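Local coordinates for cell wall surface anchor family protein (Streptococcus pneumoniae, PDB 4OQ1) that probably helps to anchor the pilus of Streptococcus pneumoniae to the cell wall, as an ancillary pilin, at residues L30-E35 against R111-T116; F89-T92 against Q97-V100. The protein carries 3 engineered substitutions. One frame throughout, in Å; residues are numbered along the deposited sequence.

Contact 1 (L30-E35 against R111-T116); sequences LVLQLE and RSIIQT
Leu34 and Ile113 meet through methyl groups, and no hydrogen bond joins 30-35 to 111-116. A polar bond nearby is made by the next residue: the backbone N of Glu35 is hydrogen-bonded to the Tyr121 hydroxyl. The closest touch between the two segments is Leu34 CD2 to Ile113 CD1, at 3.6 Å. These two side chains run past each other in opposite directions. Ile113 CG2 is also near the same leucine methyl, 4.2 Å from Leu34 CD2.

Leu32 approaches the same isoleucine differently. The two side chains reach toward each other and meet tip to tip, with Leu32 CD1 4.0 Å from Ile113 CD1. Ile113 CG1 lies anti to the carbonyl carbon (chi1 -64°), and the extended second torsion (chi2 179°) carries CD1 out to both leucines. The backbones stay well apart: Leu32 CA and Ile113 CA are separated by 8.6 Å.

The contact lies inside the N-terminal domain of the pilin. Its mixed sheet has strand 114-115 at one edge and strand 28-33 next to the other edge. Near 111 and 113 the chain turns a corner, and Ile113 there meets Leu32 and Leu34 at the end of strand 28-33. At the 111-116 side the chain forms a classic beta bulge, with Ile113 and Ile114 both facing Tyr121. Ile113 points toward the leucines. Ile114 is not aimed at them, but its CD1 swings in to 4.2 Å from Leu34 CD1.

Ile98 and Tyr121 also pack on Leu34, and Phe125 and Ile139 pack on Leu32. Ile113 is covered further by Ile98, Ala123 and Ala141.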
ATOM      1  N   LEU A  30      31.187   9.150 -20.904  1.00 24.70           N
ATOM      2  CA  LEU A  30      30.164   8.128 -21.162  1.00 22.60           C
ATOM      3  C   LEU A  30      28.809   8.583 -20.558  1.00 20.22           C
ATOM      4  O   LEU A  30      28.704   8.989 -19.438  1.00 19.66           O
ATOM      5  CB  LEU A  30      30.584   6.767 -20.540  1.00 19.32           C
ATOM      6  CG  LEU A  30      29.526   5.643 -20.604  1.00 20.69           C
ATOM      7  CD1 LEU A  30      29.208   5.128 -21.947  1.00 24.32           C
ATOM      8  CD2 LEU A  30      29.989   4.519 -19.635  1.00 20.89           C
ATOM      9  N   VAL A  31      27.788   8.526 -21.395  1.00 20.51           N
ATOM     10  CA  VAL A  31      26.386   8.822 -20.990  1.00 21.19           C
ATOM     11  C   VAL A  31      25.634   7.436 -20.853  1.00 21.83           C
ATOM     12  O   VAL A  31      25.730   6.576 -21.770  1.00 22.77           O
ATOM     13  CB  VAL A  31      25.727   9.748 -22.089  1.00 21.81           C
ATOM     14  CG1 VAL A  31      24.215   9.721 -22.069  1.00 22.13           C
ATOM     15  CG2 VAL A  31      26.189  11.197 -21.957  1.00 24.38           C
ATOM     16  N   LEU A  32      25.028   7.192 -19.680  1.00 23.99           N
ATOM     17  CA  LEU A  32      24.235   5.998 -19.400  1.00 20.82           C
ATOM     18  C   LEU A  32      22.768   6.404 -19.211  1.00 23.09           C
ATOM     19  O   LEU A  32      22.421   7.234 -18.405  1.00 23.41           O
ATOM     20  CB  LEU A  32      24.735   5.295 -18.125  1.00 21.05           C
ATOM     21  CG  LEU A  32      26.150   4.711 -18.259  1.00 20.07           C
ATOM     22  CD1 LEU A  32      26.736   4.247 -16.972  1.00 17.79           C
ATOM     23  CD2 LEU A  32      26.139   3.557 -19.249  1.00 23.85           C
ATOM     24  N   GLN A  33      21.888   5.813 -19.994  1.00 19.69           N
ATOM     25  CA  GLN A  33      20.471   6.018 -19.821  1.00 22.41           C
ATOM     26  C   GLN A  33      19.941   4.728 -19.174  1.00 21.72           C
ATOM     27  O   GLN A  33      20.365   3.624 -19.514  1.00 23.04           O
ATOM     28  CB  GLN A  33      19.868   6.345 -21.191  1.00 23.34           C
ATOM     29  CG  GLN A  33      20.258   7.711 -21.718  1.00 22.94           C
ATOM     30  CD  GLN A  33      20.070   7.904 -23.222  1.00 29.84           C
ATOM     31  OE1 GLN A  33      19.607   7.015 -23.941  1.00 37.74           O
ATOM     32  NE2 GLN A  33      20.380   9.102 -23.697  1.00 26.64           N
ATOM     33  N   LEU A  34      19.037   4.859 -18.207  1.00 20.51           N
ATOM     34  CA  LEU A  34      18.563   3.720 -17.437  1.00 19.67           C
ATOM     35  C   LEU A  34      17.046   3.510 -17.573  1.00 23.84           C
ATOM     36  O   LEU A  34      16.291   4.479 -17.856  1.00 24.48           O
ATOM     37  CB  LEU A  34      18.851   3.926 -15.975  1.00 20.34           C
ATOM     38  CG  LEU A  34      20.269   4.291 -15.581  1.00 20.12           C
ATOM     39  CD1 LEU A  34      20.307   4.373 -14.087  1.00 19.87           C
ATOM     40  CD2 LEU A  34      21.328   3.304 -16.101  1.00 22.67           C
ATOM     41  N   GLU A  35      16.624   2.307 -17.249  1.00 21.60           N
ATOM     42  CA  GLU A  35      15.205   1.990 -17.094  1.00 24.13           C
ATOM     43  C   GLU A  35      14.683   2.738 -15.832  1.00 25.06           C
ATOM     44  O   GLU A  35      15.305   2.725 -14.754  1.00 23.77           O
ATOM     45  CB  GLU A  35      15.017   0.499 -16.936  1.00 24.96           C
ATOM     46  CG  GLU A  35      15.562  -0.415 -18.084  1.00 24.03           C
ATOM     47  CD  GLU A  35      15.571  -1.901 -17.730  1.00 19.68           C
ATOM     48  OE1 GLU A  35      14.884  -2.384 -16.817  1.00 21.83           O
ATOM     49  OE2 GLU A  35      16.240  -2.712 -18.408  1.00 23.83           O
ATOM     50  N   ARG A 111      29.822  -4.174 -14.315  1.00 15.49           N
ATOM     51  CA  ARG A 111      28.887  -5.074 -13.686  1.00 15.64           C
ATOM     52  C   ARG A 111      27.726  -4.432 -12.936  1.00 15.95           C
ATOM     53  O   ARG A 111      26.675  -5.057 -12.740  1.00 17.53           O
ATOM     54  CB  ARG A 111      29.658  -5.919 -12.707  1.00 19.26           C
ATOM     55  CG  ARG A 111      30.122  -7.228 -13.343  1.00 23.32           C
ATOM     56  CD  ARG A 111      30.769  -8.208 -12.371  1.00 24.10           C
ATOM     57  NE  ARG A 111      29.808  -9.142 -11.805  1.00 22.80           N
ATOM     58  CZ  ARG A 111      29.420 -10.258 -12.394  1.00 26.00           C
ATOM     59  NH1 ARG A 111      29.895 -10.569 -13.594  1.00 21.53           N
ATOM     60  NH2 ARG A 111      28.591 -11.085 -11.770  1.00 29.33           N
ATOM     61  N   SER A 112      27.918  -3.202 -12.482  1.00 18.08           N
ATOM     62  CA  SER A 112      26.933  -2.435 -11.757  1.00 19.58           C
ATOM     63  C   SER A 112      27.026  -0.952 -12.090  1.00 21.56           C
ATOM     64  O   SER A 112      28.124  -0.411 -12.083  1.00 21.72           O
ATOM     65  CB  SER A 112      27.326  -2.538 -10.246  1.00 21.33           C
ATOM     66  OG  SER A 112      26.354  -1.925  -9.421  1.00 26.93           O
ATOM     67  N   ILE A 113      25.902  -0.298 -12.357  1.00 23.60           N
ATOM     68  CA  ILE A 113      25.846   1.155 -12.516  1.00 20.66           C
ATOM     69  C   ILE A 113      25.628   1.823 -11.144  1.00 23.85           C
ATOM     70  O   ILE A 113      26.244   2.838 -10.889  1.00 22.59           O
ATOM     71  CB  ILE A 113      24.809   1.544 -13.475  1.00 22.06           C
ATOM     72  CG1 ILE A 113      25.217   0.965 -14.816  1.00 18.70           C
ATOM     73  CG2 ILE A 113      24.654   3.071 -13.566  1.00 21.52           C
ATOM     74  CD1 ILE A 113      24.299   1.219 -15.967  1.00 20.62           C
ATOM     75  N   ILE A 114      24.837   1.204 -10.273  1.00 22.67           N
ATOM     76  CA  ILE A 114      24.500   1.795  -8.985  1.00 27.50           C
ATOM     77  C   ILE A 114      24.307   0.714  -7.972  1.00 21.58           C
ATOM     78  O   ILE A 114      23.659  -0.291  -8.219  1.00 21.29           O
ATOM     79  CB  ILE A 114      23.129   2.504  -9.015  1.00 31.92           C
ATOM     80  CG1 ILE A 114      23.076   3.558 -10.075  1.00 31.81           C
ATOM     81  CG2 ILE A 114      22.842   3.124  -7.647  1.00 37.38           C
ATOM     82  CD1 ILE A 114      21.763   4.299 -10.098  1.00 34.85           C
ATOM     83  N   GLN A 115      24.851   0.897  -6.786  1.00 24.19           N
ATOM     84  CA  GLN A 115      24.656  -0.118  -5.806  1.00 27.96           C
ATOM     85  C   GLN A 115      24.642   0.495  -4.440  1.00 34.38           C
ATOM     86  O   GLN A 115      25.705   0.827  -3.930  1.00 34.24           O
ATOM     87  CB  GLN A 115      25.757  -1.186  -5.899  1.00 35.58           C
ATOM     88  CG  GLN A 115      25.598  -2.355  -4.918  1.00 40.30           C
ATOM     89  CD  GLN A 115      24.179  -2.993  -4.936  1.00 51.39           C
ATOM     90  OE1 GLN A 115      23.360  -2.772  -4.004  1.00 53.27           O
ATOM     91  NE2 GLN A 115      23.865  -3.752  -6.018  1.00 47.49           N
ATOM     92  N   THR A 116      23.440   0.669  -3.871  1.00 35.55           N
ATOM     93  CA  THR A 116      23.249   1.347  -2.602  1.00 40.42           C
ATOM     94  C   THR A 116      22.304   0.522  -1.749  1.00 41.48           C
ATOM     95  O   THR A 116      21.731  -0.474  -2.183  1.00 35.97           O
ATOM     96  CB  THR A 116      22.688   2.784  -2.743  1.00 44.13           C
ATOM     97  OG1 THR A 116      21.351   2.782  -3.308  1.00 42.29           O
ATOM     98  CG2 THR A 116      23.553   3.586  -3.587  1.00 44.97           C
TER

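Contact 2 (F89-T92 against Q97-V100); sequences FEMT and QIEV
Met91 and Val100 form a non-hydrogen-bonded pair in the antiparallel beta hairpin of strands 85-93 and 98-103, with their side chains on the same face. The Met91 side chain can be followed outward. CB lies 4.1 Å from Ile98 CG2, close to the carbonyl of Glu99. CG nearly eclipses the backbone N (chi1 -17°), an unusual and perhaps strained torsion. The chain then runs extended to SD, which lies by Ile113 O, and bends at chi3 (44°). The bend brings CE within 3.5 Å of Ile98 CG2, and the two side chains cross at a slant. CE is also 4.5 Å from Val100 CG2. His50 and Leu52 of the neighbouring strand 50-56 touch Met91 as well.

Phe89 CB points toward the partner strand and packs on Val100 CG1 at 3.5 Å, while the far end of the phenylalanine leads away. Thr92 and Glu99 sit on the other face from Met91, side by side and pointing the same way, and Thr92 CG2 touches Glu99 CB. They are the hydrogen-bonded pair. Thr92 N donates to Glu99 O at 2.8 Å, almost straight (172°), and Glu99 N donates to Thr92 O at 2.9 Å. Glu99 O also accepts from a water at 3.0 Å, and this water gives a weak second bond to Glu90 O.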
ATOM      1  N   PHE A  89      35.472   5.678 -12.080  1.00 29.55           N
ATOM      2  CA  PHE A  89      35.289   7.003 -12.579  1.00 28.85           C
ATOM      3  C   PHE A  89      34.156   7.709 -11.857  1.00 31.73           C
ATOM      4  O   PHE A  89      33.164   7.063 -11.429  1.00 31.51           O
ATOM      5  CB  PHE A  89      34.968   6.950 -14.055  1.00 26.16           C
ATOM      6  CG  PHE A  89      36.009   6.249 -14.838  1.00 25.88           C
ATOM      7  CD1 PHE A  89      37.300   6.769 -14.964  1.00 23.83           C
ATOM      8  CD2 PHE A  89      35.715   5.055 -15.461  1.00 24.80           C
ATOM      9  CE1 PHE A  89      38.271   6.097 -15.678  1.00 24.35           C
ATOM     10  CE2 PHE A  89      36.690   4.388 -16.209  1.00 23.50           C
ATOM     11  CZ  PHE A  89      37.950   4.899 -16.335  1.00 23.24           C
ATOM     12  N   GLU A  90      34.282   9.025 -11.727  1.00 31.70           N
ATOM     13  CA  GLU A  90      33.214   9.841 -11.140  1.00 32.65           C
ATOM     14  C   GLU A  90      31.981   9.838 -11.976  1.00 32.55           C
ATOM     15  O   GLU A  90      32.049  10.033 -13.200  1.00 32.11           O
ATOM     16  CB  GLU A  90      33.642  11.301 -11.020  1.00 41.92           C
ATOM     17  CG  GLU A  90      34.820  11.483 -10.089  1.00 47.23           C
ATOM     18  CD  GLU A  90      34.980  12.888  -9.545  1.00 59.02           C
ATOM     19  OE1 GLU A  90      34.002  13.689  -9.585  1.00 56.15           O
ATOM     20  OE2 GLU A  90      36.109  13.160  -9.049  1.00 61.80           O
ATOM     21  N   MET A  91      30.832   9.682 -11.323  1.00 35.02           N
ATOM     22  CA  MET A  91      29.538   9.786 -12.045  1.00 34.52           C
ATOM     23  C   MET A  91      28.744  10.940 -11.541  1.00 36.50           C
ATOM     24  O   MET A  91      28.802  11.306 -10.359  1.00 33.81           O
ATOM     25  CB  MET A  91      28.632   8.564 -11.891  1.00 33.07           C
ATOM     26  CG  MET A  91      29.289   7.330 -11.407  1.00 37.30           C
ATOM     27  SD  MET A  91      28.123   6.000 -11.054  1.00 33.70           S
ATOM     28  CE  MET A  91      27.080   6.113 -12.478  1.00 34.10           C
ATOM     29  N   THR A  92      27.988  11.501 -12.447  1.00 35.05           N
ATOM     30  CA  THR A  92      26.951  12.439 -12.061  1.00 43.67           C
ATOM     31  C   THR A  92      25.560  11.992 -12.626  1.00 40.54           C
ATOM     32  O   THR A  92      25.437  11.629 -13.831  1.00 40.03           O
ATOM     33  CB  THR A  92      27.319  13.877 -12.493  1.00 45.66           C
ATOM     34  OG1 THR A  92      26.319  14.787 -12.023  1.00 48.41           O
ATOM     35  CG2 THR A  92      27.385  14.003 -13.998  1.00 50.32           C
ATOM     36  N   GLN A  97      19.608  11.440 -17.569  1.00 27.65           N
ATOM     37  CA  GLN A  97      20.774  10.519 -17.834  1.00 26.46           C
ATOM     38  C   GLN A  97      22.000  10.770 -16.936  1.00 27.88           C
ATOM     39  O   GLN A  97      22.139  11.791 -16.245  1.00 28.51           O
ATOM     40  CB  GLN A  97      21.117  10.568 -19.332  1.00 27.12           C
ATOM     41  CG  GLN A  97      21.788  11.841 -19.821  1.00 25.30           C
ATOM     42  CD  GLN A  97      21.730  12.054 -21.338  1.00 28.27           C
ATOM     43  OE1 GLN A  97      21.000  11.386 -22.063  1.00 26.89           O
ATOM     44  NE2 GLN A  97      22.502  13.030 -21.823  1.00 29.72           N
ATOM     45  N   ILE A  98      22.904   9.787 -16.903  1.00 26.22           N
ATOM     46  CA  ILE A  98      24.106   9.816 -16.087  1.00 25.15           C
ATOM     47  C   ILE A  98      25.193  10.202 -17.038  1.00 25.00           C
ATOM     48  O   ILE A  98      25.152   9.832 -18.240  1.00 25.51           O
ATOM     49  CB  ILE A  98      24.481   8.419 -15.468  1.00 23.49           C
ATOM     50  CG1 ILE A  98      23.552   8.025 -14.367  1.00 24.60           C
ATOM     51  CG2 ILE A  98      25.888   8.360 -14.901  1.00 24.02           C
ATOM     52  CD1 ILE A  98      23.346   6.532 -14.332  1.00 22.60           C
ATOM     53  N   GLU A  99      26.142  10.966 -16.533  1.00 25.48           N
ATOM     54  CA  GLU A  99      27.473  11.164 -17.176  1.00 27.35           C
ATOM     55  C   GLU A  99      28.586  10.610 -16.313  1.00 25.17           C
ATOM     56  O   GLU A  99      28.595  10.769 -15.088  1.00 29.85           O
ATOM     57  CB  GLU A  99      27.839  12.617 -17.499  1.00 31.70           C
ATOM     58  CG  GLU A  99      27.113  13.194 -18.687  1.00 28.77           C
ATOM     59  CD  GLU A  99      27.386  14.692 -18.840  1.00 33.82           C
ATOM     60  OE1 GLU A  99      28.160  15.297 -18.038  1.00 37.18           O
ATOM     61  OE2 GLU A  99      26.818  15.271 -19.766  1.00 31.05           O
ATOM     62  N   VAL A 100      29.509   9.901 -16.972  1.00 24.44           N
ATOM     63  CA  VAL A 100      30.669   9.317 -16.324  1.00 24.22           C
ATOM     64  C   VAL A 100      31.848  10.016 -16.975  1.00 24.83           C
ATOM     65  O   VAL A 100      31.927  10.046 -18.205  1.00 24.82           O
ATOM     66  CB  VAL A 100      30.766   7.772 -16.500  1.00 20.67           C
ATOM     67  CG1 VAL A 100      31.846   7.272 -15.608  1.00 21.64           C
ATOM     68  CG2 VAL A 100      29.378   7.163 -16.159  1.00 21.13           C
TER
HETATM   69  O   HOH W   1      30.394  12.850 -13.930  1.00 35.42           O

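From the N terminus, the chain first lays down strand 28-33, which carries half of contact 1. It then passes through strand 50-56 to the hairpin 85-103, where contact 2 closes a short turn of four residues. Strand 98-103 pairs back with strand 28-33, where Leu30 O and Val100 N are 2.7 Å apart, probably a hydrogen bond. At 111-116 the chain reaches the end of strand 28-33 again, so contact 2 lies wholly within the long excursion that contact 1 closes. Contact 2 is local hairpin pairing; contact 1 is side-chain packing between the end of strand 28-33 and the corner leading into 114-115. Met91 SD packs 3.7 Å from Ile113 O.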